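Local coordinates for protein protease Do-like 2, chloroplastic (Arabidopsis thaliana, PDB 4FLN) that acts as a serine protease that makes the primary cut in the photodamaged D1 protein of photosystem II in plant thylakoids, at residues D61-Q69 with T381-E391; F303-V314 with F324-F332. All coordinates share one frame; numbering follows the deposited sequence.

Contact 1. Residues D61-Q69 with T381-E391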
loop_
_atom_site.group_PDB
_atom_site.type_symbol
_atom_site.label_atom_id
_atom_site.label_comp_id
_atom_site.label_asym_id
_atom_site.label_seq_id
_atom_site.Cartn_x
_atom_site.Cartn_y
_atom_site.Cartn_z
ATOM N N ASP B 61 -21.481 -18.367 -13.170
ATOM C CA ASP B 61 -20.108 -17.958 -13.404
ATOM C C ASP B 61 -19.986 -17.723 -14.907
ATOM O O ASP B 61 -20.365 -18.581 -15.692
ATOM C CB ASP B 61 -19.164 -19.072 -12.943
ATOM C CG ASP B 61 -17.696 -18.763 -13.204
ATOM O OD1 ASP B 61 -16.987 -18.385 -12.249
ATOM O OD2 ASP B 61 -17.237 -18.922 -14.358
ATOM N N TYR B 62 -19.497 -16.560 -15.323
ATOM C CA TYR B 62 -19.347 -16.288 -16.759
ATOM C C TYR B 62 -18.072 -16.877 -17.359
ATOM O O TYR B 62 -18.053 -17.323 -18.514
ATOM C CB TYR B 62 -19.463 -14.790 -17.044
ATOM C CG TYR B 62 -20.769 -14.237 -16.546
ATOM C CD1 TYR B 62 -21.864 -14.116 -17.389
ATOM C CD2 TYR B 62 -20.924 -13.877 -15.216
ATOM C CE1 TYR B 62 -23.069 -13.631 -16.927
ATOM C CE2 TYR B 62 -22.121 -13.391 -14.745
ATOM C CZ TYR B 62 -23.190 -13.272 -15.602
ATOM O OH TYR B 62 -24.377 -12.782 -15.124
ATOM N N SER B 63 -17.012 -16.869 -16.558
ATOM C CA SER B 63 -15.732 -17.426 -16.955
ATOM C C SER B 63 -15.905 -18.888 -17.326
ATOM O O SER B 63 -15.405 -19.342 -18.353
ATOM C CB SER B 63 -14.727 -17.275 -15.818
ATOM O OG SER B 63 -14.591 -15.912 -15.446
ATOM N N LEU B 64 -16.630 -19.620 -16.487
ATOM C CA LEU B 64 -16.977 -21.009 -16.773
ATOM C C LEU B 64 -18.505 -21.149 -16.780
ATOM O O LEU B 64 -19.101 -21.433 -15.739
ATOM C CB LEU B 64 -16.380 -21.928 -15.702
ATOM C CG LEU B 64 -14.935 -21.691 -15.244
ATOM C CD1 LEU B 64 -14.711 -22.250 -13.841
ATOM C CD2 LEU B 64 -13.931 -22.276 -16.228
ATOM N N PRO B 65 -19.157 -20.924 -17.939
ATOM C CA PRO B 65 -20.614 -20.838 -17.794
ATOM C C PRO B 65 -21.410 -22.141 -17.929
ATOM O O PRO B 65 -22.534 -22.089 -18.430
ATOM C CB PRO B 65 -20.990 -19.946 -18.974
ATOM C CG PRO B 65 -19.989 -20.328 -20.034
ATOM C CD PRO B 65 -18.706 -20.613 -19.307
ATOM N N TRP B 66 -20.881 -23.256 -17.434
ATOM C CA TRP B 66 -21.662 -24.463 -17.178
ATOM C C TRP B 66 -21.873 -24.534 -15.677
ATOM O O TRP B 66 -22.492 -25.459 -15.166
ATOM C CB TRP B 66 -20.946 -25.712 -17.693
ATOM C CG TRP B 66 -19.486 -25.659 -17.433
ATOM C CD1 TRP B 66 -18.843 -26.071 -16.309
ATOM C CD2 TRP B 66 -18.480 -25.128 -18.303
ATOM N NE1 TRP B 66 -17.494 -25.842 -16.426
ATOM C CE2 TRP B 66 -17.246 -25.261 -17.642
ATOM C CE3 TRP B 66 -18.504 -24.556 -19.579
ATOM C CZ2 TRP B 66 -16.045 -24.843 -18.210
ATOM C CZ3 TRP B 66 -17.315 -24.146 -20.142
ATOM C CH2 TRP B 66 -16.100 -24.290 -19.458
ATOM N N GLN B 67 -21.313 -23.546 -14.985
ATOM C CA GLN B 67 -21.255 -23.519 -13.526
ATOM C C GLN B 67 -21.921 -22.272 -12.961
ATOM O O GLN B 67 -22.156 -21.281 -13.664
ATOM C CB GLN B 67 -19.804 -23.530 -13.030
ATOM C CG GLN B 67 -19.114 -24.880 -13.004
ATOM C CD GLN B 67 -17.738 -24.817 -12.341
ATOM O OE1 GLN B 67 -17.390 -23.828 -11.687
ATOM N NE2 GLN B 67 -16.953 -25.878 -12.508
ATOM N N LYS B 68 -22.210 -22.329 -11.670
ATOM C CA LYS B 68 -22.744 -21.184 -10.976
ATOM C C LYS B 68 -21.760 -20.687 -9.911
ATOM O O LYS B 68 -20.899 -21.435 -9.454
ATOM C CB LYS B 68 -24.120 -21.525 -10.404
ATOM C CG LYS B 68 -25.158 -21.744 -11.509
ATOM C CD LYS B 68 -26.584 -21.796 -10.986
ATOM C CE LYS B 68 -27.581 -21.486 -12.092
ATOM N NZ LYS B 68 -27.443 -20.083 -12.587
ATOM N N GLN B 69 -21.861 -19.412 -9.554
ATOM C CA GLN B 69 -21.041 -18.866 -8.483
ATOM C C GLN B 69 -21.518 -19.377 -7.129
ATOM O O GLN B 69 -22.502 -20.111 -7.037
ATOM C CB GLN B 69 -21.085 -17.343 -8.506
ATOM C CG GLN B 69 -20.491 -16.738 -9.759
ATOM C CD GLN B 69 -20.273 -15.250 -9.627
ATOM O OE1 GLN B 69 -20.899 -14.591 -8.791
ATOM N NE2 GLN B 69 -19.372 -14.709 -10.441
ATOM N N THR B 381 -18.258 -18.220 -25.778
ATOM C CA THR B 381 -19.381 -17.488 -25.184
ATOM C C THR B 381 -19.487 -16.092 -25.780
ATOM O O THR B 381 -18.521 -15.580 -26.362
ATOM C CB THR B 381 -19.251 -17.296 -23.665
ATOM O OG1 THR B 381 -17.884 -17.036 -23.336
ATOM C CG2 THR B 381 -19.732 -18.500 -22.917
ATOM N N PRO B 382 -20.664 -15.461 -25.626
ATOM C CA PRO B 382 -20.788 -14.053 -26.005
ATOM C C PRO B 382 -20.040 -13.179 -25.000
ATOM O O PRO B 382 -20.000 -13.480 -23.806
ATOM C CB PRO B 382 -22.297 -13.804 -25.940
ATOM C CG PRO B 382 -22.921 -15.155 -25.943
ATOM C CD PRO B 382 -21.955 -16.021 -25.207
ATOM N N LEU B 383 -19.413 -12.123 -25.496
ATOM C CA LEU B 383 -18.737 -11.174 -24.641
ATOM C C LEU B 383 -19.824 -10.411 -23.897
ATOM O O LEU B 383 -20.826 -9.996 -24.488
ATOM C CB LEU B 383 -17.903 -10.217 -25.496
ATOM C CG LEU B 383 -16.584 -9.602 -25.015
ATOM C CD1 LEU B 383 -16.551 -8.147 -25.420
ATOM C CD2 LEU B 383 -16.369 -9.745 -23.528
ATOM N N SER B 384 -19.640 -10.248 -22.595
ATOM C CA SER B 384 -20.580 -9.483 -21.790
ATOM C C SER B 384 -19.816 -8.697 -20.737
ATOM O O SER B 384 -18.661 -8.990 -20.451
ATOM C CB SER B 384 -21.617 -10.405 -21.136
ATOM O OG SER B 384 -21.041 -11.205 -20.116
ATOM N N GLU B 385 -20.453 -7.695 -20.152
ATOM C CA GLU B 385 -19.773 -6.913 -19.134
ATOM C C GLU B 385 -19.376 -7.763 -17.913
ATOM O O GLU B 385 -18.225 -7.722 -17.466
ATOM C CB GLU B 385 -20.595 -5.689 -18.746
ATOM C CG GLU B 385 -19.825 -4.383 -18.911
ATOM C CD GLU B 385 -19.586 -4.006 -20.372
ATOM O OE1 GLU B 385 -20.518 -4.167 -21.194
ATOM O OE2 GLU B 385 -18.468 -3.541 -20.697
ATOM N N PRO B 386 -20.321 -8.557 -17.386
ATOM C CA PRO B 386 -20.009 -9.462 -16.274
ATOM C C PRO B 386 -18.794 -10.342 -16.560
ATOM O O PRO B 386 -17.956 -10.506 -15.673
ATOM C CB PRO B 386 -21.257 -10.327 -16.172
ATOM C CG PRO B 386 -22.347 -9.473 -16.694
ATOM C CD PRO B 386 -21.735 -8.639 -17.782
ATOM N N LEU B 387 -18.694 -10.893 -17.770
ATOM C CA LEU B 387 -17.536 -11.718 -18.126
ATOM C C LEU B 387 -16.233 -10.926 -17.989
ATOM O O LEU B 387 -15.273 -11.382 -17.373
ATOM C CB LEU B 387 -17.671 -12.281 -19.549
ATOM C CG LEU B 387 -16.522 -13.169 -20.043
ATOM C CD1 LEU B 387 -16.198 -14.197 -18.987
ATOM C CD2 LEU B 387 -16.888 -13.854 -21.356
ATOM N N ILE B 388 -16.218 -9.741 -18.584
ATOM C CA ILE B 388 -15.121 -8.801 -18.434
ATOM C C ILE B 388 -14.833 -8.545 -16.953
ATOM O O ILE B 388 -13.706 -8.724 -16.498
ATOM C CB ILE B 388 -15.452 -7.470 -19.152
ATOM C CG1 ILE B 388 -15.676 -7.720 -20.645
ATOM C CG2 ILE B 388 -14.355 -6.440 -18.930
ATOM C CD1 ILE B 388 -16.035 -6.497 -21.425
ATOM N N GLU B 389 -15.854 -8.149 -16.196
ATOM C CA GLU B 389 -15.678 -7.896 -14.767
ATOM C C GLU B 389 -14.960 -9.056 -14.061
ATOM O O GLU B 389 -14.022 -8.855 -13.293
ATOM C CB GLU B 389 -17.028 -7.627 -14.094
ATOM C CG GLU B 389 -17.164 -6.250 -13.450
ATOM C CD GLU B 389 -17.394 -5.131 -14.467
ATOM O OE1 GLU B 389 -16.489 -4.863 -15.292
ATOM O OE2 GLU B 389 -18.484 -4.516 -14.438
ATOM N N GLU B 390 -15.399 -10.273 -14.342
ATOM C CA GLU B 390 -14.907 -11.444 -13.644
ATOM C C GLU B 390 -13.498 -11.864 -14.068
ATOM O O GLU B 390 -12.740 -12.405 -13.261
ATOM C CB GLU B 390 -15.883 -12.597 -13.853
ATOM C CG GLU B 390 -15.556 -13.836 -13.061
ATOM C CD GLU B 390 -16.449 -14.992 -13.427
ATOM O OE1 GLU B 390 -16.296 -16.071 -12.826
ATOM O OE2 GLU B 390 -17.302 -14.821 -14.322
ATOM N N GLU B 391 -13.152 -11.626 -15.331
ATOM C CA GLU B 391 -11.825 -11.966 -15.853
ATOM C C GLU B 391 -10.837 -10.840 -15.529
ATOM O O GLU B 391 -9.627 -10.969 -15.726
ATOM C CB GLU B 391 -11.896 -12.205 -17.369
ATOM C CG GLU B 391 -11.233 -13.494 -17.853
ATOM C CD GLU B 391 -12.223 -14.628 -18.072
ATOM O OE1 GLU B 391 -12.644 -14.847 -19.229
ATOM O OE2 GLU B 391 -12.575 -15.310 -17.092
#
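Y62 and S63, in the loop 61-69 between the first two strands of the N-terminal barrel of the trypsin-like protease domain, rest on helix 385-391 of the second PDZ domain, which makes this a junction between two domains. The phenol ring of Y62 lies over P386, whose CB stands 3.5 Å from the ring centroid and only 12° off the ring normal, a CH-pi contact near the middle of the face. CG of Y62 sits anti to the carbonyl carbon (chi1 -57°), and this sends the ring along the start of the helix. L387 packs beside it, with CD1 3.8 Å from Y62 CB. E390 extends fully from its helix with CG anti to the backbone N, and the length of that chain carries its carboxylate to the loop backbone. There OE2 accepts two bonds: Y62 N comes to its syn lone pair at 3.0 Å, while S63 N meets OE2 from well above the carboxylate plane, also at 3.0 Å. Cut back to an alanine, E390 would lose its carboxylate, and the N-H groups of Y62 and S63 would probably be left without this acceptor, the loop freer to move off the helix. D61 stands beside E390, the two carboxylates turned about 74° to each other. At the helix start S384 is the N-cap, its OG taking a weak bond from L387 N. Farther along, P65 puts its ring atom CG against the methyl CG2 of T381, 3.4 Å away.

Contact 2. Residues F303-V314 with F324-F332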
loop_
_atom_site.group_PDB
_atom_site.type_symbol
_atom_site.label_atom_id
_atom_site.label_comp_id
_atom_site.label_asym_id
_atom_site.label_seq_id
_atom_site.Cartn_x
_atom_site.Cartn_y
_atom_site.Cartn_z
ATOM N N PHE B 303 -37.943 19.313 -28.997
ATOM C CA PHE B 303 -38.377 17.946 -28.778
ATOM C C PHE B 303 -39.776 18.013 -28.189
ATOM O O PHE B 303 -39.949 18.561 -27.106
ATOM C CB PHE B 303 -37.408 17.261 -27.820
ATOM C CG PHE B 303 -37.746 15.839 -27.515
ATOM C CD1 PHE B 303 -37.034 14.807 -28.097
ATOM C CD2 PHE B 303 -38.759 15.529 -26.631
ATOM C CE1 PHE B 303 -37.327 13.497 -27.801
ATOM C CE2 PHE B 303 -39.066 14.213 -26.337
ATOM C CZ PHE B 303 -38.348 13.196 -26.921
ATOM N N ASP B 304 -40.770 17.455 -28.881
ATOM C CA ASP B 304 -42.170 17.590 -28.465
ATOM C C ASP B 304 -42.504 19.058 -28.175
ATOM O O ASP B 304 -43.202 19.367 -27.208
ATOM C CB ASP B 304 -42.476 16.736 -27.225
ATOM C CG ASP B 304 -42.783 15.266 -27.561
ATOM O OD1 ASP B 304 -43.015 14.938 -28.747
ATOM O OD2 ASP B 304 -42.805 14.435 -26.620
ATOM N N ASP B 305 -41.978 19.947 -29.015
ATOM C CA ASP B 305 -42.185 21.402 -28.919
ATOM C C ASP B 305 -41.640 22.076 -27.653
ATOM O O ASP B 305 -42.040 23.195 -27.318
ATOM C CB ASP B 305 -43.664 21.773 -29.117
ATOM C CG ASP B 305 -44.185 21.391 -30.492
ATOM O OD1 ASP B 305 -43.819 22.063 -31.483
ATOM O OD2 ASP B 305 -44.966 20.417 -30.581
ATOM N N LEU B 306 -40.700 21.419 -26.981
ATOM C CA LEU B 306 -39.892 22.080 -25.963
ATOM C C LEU B 306 -38.537 22.390 -26.586
ATOM O O LEU B 306 -37.926 21.526 -27.212
ATOM C CB LEU B 306 -39.722 21.195 -24.724
ATOM C CG LEU B 306 -40.986 20.869 -23.918
ATOM C CD1 LEU B 306 -40.745 19.714 -22.958
ATOM C CD2 LEU B 306 -41.500 22.100 -23.170
ATOM N N HIS B 307 -38.074 23.624 -26.438
ATOM C CA HIS B 307 -36.817 24.026 -27.054
ATOM C C HIS B 307 -35.607 23.498 -26.298
ATOM O O HIS B 307 -35.596 23.462 -25.071
ATOM C CB HIS B 307 -36.744 25.549 -27.198
ATOM C CG HIS B 307 -37.600 26.089 -28.302
ATOM N ND1 HIS B 307 -37.754 25.440 -29.509
ATOM C CD2 HIS B 307 -38.352 27.212 -28.380
ATOM C CE1 HIS B 307 -38.561 26.141 -30.284
ATOM N NE2 HIS B 307 -38.939 27.221 -29.622
ATOM N N VAL B 308 -34.586 23.105 -27.051
ATOM C CA VAL B 308 -33.360 22.525 -26.508
ATOM C C VAL B 308 -32.215 23.515 -26.653
ATOM O O VAL B 308 -31.949 23.992 -27.764
ATOM C CB VAL B 308 -33.006 21.225 -27.270
ATOM C CG1 VAL B 308 -31.556 20.903 -27.140
ATOM C CG2 VAL B 308 -33.859 20.067 -26.785
ATOM N N GLY B 309 -31.531 23.816 -25.544
ATOM C CA GLY B 309 -30.473 24.825 -25.536
ATOM C C GLY B 309 -29.088 24.442 -26.062
ATOM O O GLY B 309 -28.872 23.330 -26.535
ATOM N N CYS B 310 -28.150 25.382 -25.974
ATOM C CA CYS B 310 -26.730 25.143 -26.268
ATOM C C CYS B 310 -26.214 23.844 -25.621
ATOM O O CYS B 310 -25.720 22.935 -26.300
ATOM C CB CYS B 310 -25.871 26.338 -25.801
ATOM S SG CYS B 310 -25.961 27.780 -26.877
ATOM N N GLU B 311 -26.282 23.784 -24.296
ATOM C CA GLU B 311 -26.028 22.541 -23.593
ATOM C C GLU B 311 -27.274 21.691 -23.803
ATOM O O GLU B 311 -28.140 22.033 -24.601
ATOM C CB GLU B 311 -25.779 22.806 -22.110
ATOM C CG GLU B 311 -25.059 24.134 -21.822
ATOM C CD GLU B 311 -23.629 24.184 -22.360
ATOM O OE1 GLU B 311 -23.067 23.111 -22.665
ATOM O OE2 GLU B 311 -23.065 25.298 -22.476
ATOM N N GLY B 312 -27.386 20.575 -23.114
ATOM C CA GLY B 312 -28.487 19.689 -23.418
ATOM C C GLY B 312 -29.843 20.053 -22.841
ATOM O O GLY B 312 -30.818 19.359 -23.095
ATOM N N THR B 313 -29.930 21.130 -22.074
ATOM C CA THR B 313 -31.087 21.276 -21.187
ATOM C C THR B 313 -32.384 21.707 -21.869
ATOM O O THR B 313 -32.434 21.904 -23.078
ATOM C CB THR B 313 -30.775 22.168 -19.972
ATOM O OG1 THR B 313 -31.166 23.522 -20.239
ATOM C CG2 THR B 313 -29.286 22.104 -19.657
ATOM N N VAL B 314 -33.417 21.901 -21.059
ATOM C CA VAL B 314 -34.788 21.979 -21.541
ATOM C C VAL B 314 -35.710 22.346 -20.371
ATOM O O VAL B 314 -35.477 21.928 -19.244
ATOM C CB VAL B 314 -35.217 20.611 -22.118
ATOM C CG1 VAL B 314 -36.251 19.951 -21.227
ATOM C CG2 VAL B 314 -35.736 20.748 -23.550
ATOM N N PHE B 324 -31.919 17.162 -21.548
ATOM C CA PHE B 324 -32.761 16.707 -22.633
ATOM C C PHE B 324 -33.130 15.232 -22.440
ATOM O O PHE B 324 -34.278 14.830 -22.681
ATOM C CB PHE B 324 -31.966 16.928 -23.917
ATOM C CG PHE B 324 -32.620 16.418 -25.139
ATOM C CD1 PHE B 324 -33.988 16.299 -25.211
ATOM C CD2 PHE B 324 -31.853 16.045 -26.226
ATOM C CE1 PHE B 324 -34.579 15.813 -26.347
ATOM C CE2 PHE B 324 -32.437 15.561 -27.364
ATOM C CZ PHE B 324 -33.799 15.443 -27.429
ATOM N N ARG B 325 -32.171 14.436 -21.970
ATOM C CA ARG B 325 -32.409 13.014 -21.728
ATOM C C ARG B 325 -33.724 12.739 -20.984
ATOM O O ARG B 325 -34.444 11.792 -21.321
ATOM C CB ARG B 325 -31.235 12.389 -20.970
ATOM C CG ARG B 325 -30.074 11.950 -21.877
ATOM C CD ARG B 325 -28.807 11.596 -21.090
ATOM N NE ARG B 325 -28.182 12.791 -20.523
ATOM C CZ ARG B 325 -27.232 12.775 -19.595
ATOM N NH1 ARG B 325 -26.786 11.621 -19.112
ATOM N NH2 ARG B 325 -26.734 13.918 -19.142
ATOM N N TYR B 326 -34.043 13.569 -19.989
ATOM C CA TYR B 326 -35.244 13.358 -19.180
ATOM C C TYR B 326 -36.522 13.149 -20.000
ATOM O O TYR B 326 -37.287 12.221 -19.734
ATOM C CB TYR B 326 -35.452 14.489 -18.164
ATOM C CG TYR B 326 -36.803 14.413 -17.475
ATOM C CD1 TYR B 326 -37.840 15.266 -17.835
ATOM C CD2 TYR B 326 -37.052 13.460 -16.491
ATOM C CE1 TYR B 326 -39.073 15.186 -17.223
ATOM C CE2 TYR B 326 -38.292 13.370 -15.871
ATOM C CZ TYR B 326 -39.297 14.236 -16.243
ATOM O OH TYR B 326 -40.531 14.158 -15.632
ATOM N N LEU B 327 -36.764 14.013 -20.983
ATOM C CA LEU B 327 -37.963 13.875 -21.803
ATOM C C LEU B 327 -37.956 12.515 -22.465
ATOM O O LEU B 327 -38.946 11.793 -22.445
ATOM C CB LEU B 327 -38.035 14.962 -22.874
ATOM C CG LEU B 327 -38.243 16.380 -22.355
ATOM C CD1 LEU B 327 -38.318 17.368 -23.508
ATOM C CD2 LEU B 327 -39.498 16.418 -21.510
ATOM N N ILE B 328 -36.818 12.170 -23.051
ATOM C CA ILE B 328 -36.675 10.909 -23.747
ATOM C C ILE B 328 -37.037 9.736 -22.839
ATOM O O ILE B 328 -37.698 8.790 -23.268
ATOM C CB ILE B 328 -35.242 10.742 -24.250
ATOM C CG1 ILE B 328 -34.906 11.857 -25.238
ATOM C CG2 ILE B 328 -35.047 9.374 -24.861
ATOM C CD1 ILE B 328 -33.443 11.887 -25.619
ATOM N N SER B 329 -36.614 9.810 -21.581
ATOM C CA SER B 329 -36.808 8.711 -20.646
ATOM C C SER B 329 -38.258 8.579 -20.161
ATOM O O SER B 329 -38.669 7.523 -19.685
ATOM C CB SER B 329 -35.869 8.870 -19.452
ATOM O OG SER B 329 -36.203 10.025 -18.698
ATOM N N GLN B 330 -39.039 9.644 -20.277
ATOM C CA GLN B 330 -40.407 9.610 -19.768
ATOM C C GLN B 330 -41.369 8.953 -20.752
ATOM O O GLN B 330 -42.563 8.816 -20.474
ATOM C CB GLN B 330 -40.890 11.007 -19.362
ATOM C CG GLN B 330 -40.654 11.320 -17.887
ATOM C CD GLN B 330 -41.036 10.157 -16.982
ATOM O OE1 GLN B 330 -40.213 9.283 -16.686
ATOM N NE2 GLN B 330 -42.287 10.133 -16.550
ATOM N N LYS B 331 -40.839 8.539 -21.895
ATOM C CA LYS B 331 -41.636 7.865 -22.907
ATOM C C LYS B 331 -41.668 6.372 -22.616
ATOM O O LYS B 331 -41.019 5.902 -21.687
ATOM C CB LYS B 331 -41.041 8.111 -24.300
ATOM C CG LYS B 331 -41.070 9.567 -24.784
ATOM C CD LYS B 331 -42.490 10.032 -25.107
ATOM C CE LYS B 331 -42.486 11.369 -25.825
ATOM N NZ LYS B 331 -43.854 11.911 -26.031
ATOM N N PHE B 332 -42.405 5.623 -23.423
ATOM C CA PHE B 332 -42.389 4.166 -23.326
ATOM C C PHE B 332 -41.845 3.524 -24.594
ATOM O O PHE B 332 -41.834 4.137 -25.660
ATOM C CB PHE B 332 -43.777 3.632 -22.983
ATOM C CG PHE B 332 -44.223 4.001 -21.602
ATOM C CD1 PHE B 332 -43.936 3.175 -20.523
ATOM C CD2 PHE B 332 -44.891 5.191 -21.371
ATOM C CE1 PHE B 332 -44.325 3.529 -19.246
ATOM C CE2 PHE B 332 -45.281 5.546 -20.100
ATOM C CZ PHE B 332 -44.999 4.719 -19.036
#
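The chain 303-314 turns through a type I' beta turn, F303 to L306, that links the antiparallel strands 299-303 and 306-307 as a tight hairpin, and curves back to bring T313 beside F324 (5.1 Å between their CA atoms), at the start of the segment carrying the short helix 325-329 of the first PDZ domain. F303, its CG anti to the backbone N (chi1 -180°), projects from the turn toward that helix. It forms an offset edge-to-face pair with F324, the edge of F324 turned toward the F303 ring, centroids 5.1 Å apart and planes at 73°. F324 is itself sandwiched: V308 CG2 lies over one face, 4.2 Å from the ring centroid, and I328 CD1 covers the opposite one toward the rim. L327 runs alongside F303 in the opposing direction, its CB 3.7 Å from F303 CE2. The same leucine sends CD1 onward to V314, which it meets tip to tip at CG1, and to L306, whose CD1 approaches obliquely. I328 crosses F303 at about a right angle, CG1 3.9 Å from CE1, and also packs on the backbone of a bound peptide. A337 and I339 of strand 336-343 add to the packing on F303, so turn, helix and sheet share one apolar cluster. At one end of this cluster the chemistry turns ionic. The OD1 of D304 accepts from E338 N, which holds the carboxylate in place for K331. The lysine chain bends at chi2 and forms a salt bridge, NZ 2.8 Å from D304 OD2 on its syn lone pair.

How the contacts relate
The two contacts work at different levels of the fold. Contact 1 ties the protease domain to the second PDZ domain, 311 residues separating its segments; contact 2, within the first PDZ domain, brings together segments on either side of the small antiparallel hairpin of strands 313-315 and 321-323. They lie on opposite sides of the chain's centre, their nearest atoms about 17 Å apart, and share no strand or helix. Both are partly buried, but contact 1 relies more on a carboxylate gripping loop backbone, whereas contact 2 is mainly aromatic and aliphatic, with an ion pair at its edge. Each adjoins another copy of the protein: the side chain of Q67 donates to the backbone O of K68 of the second subunit, and E311 forms a salt bridge with K109 of the third.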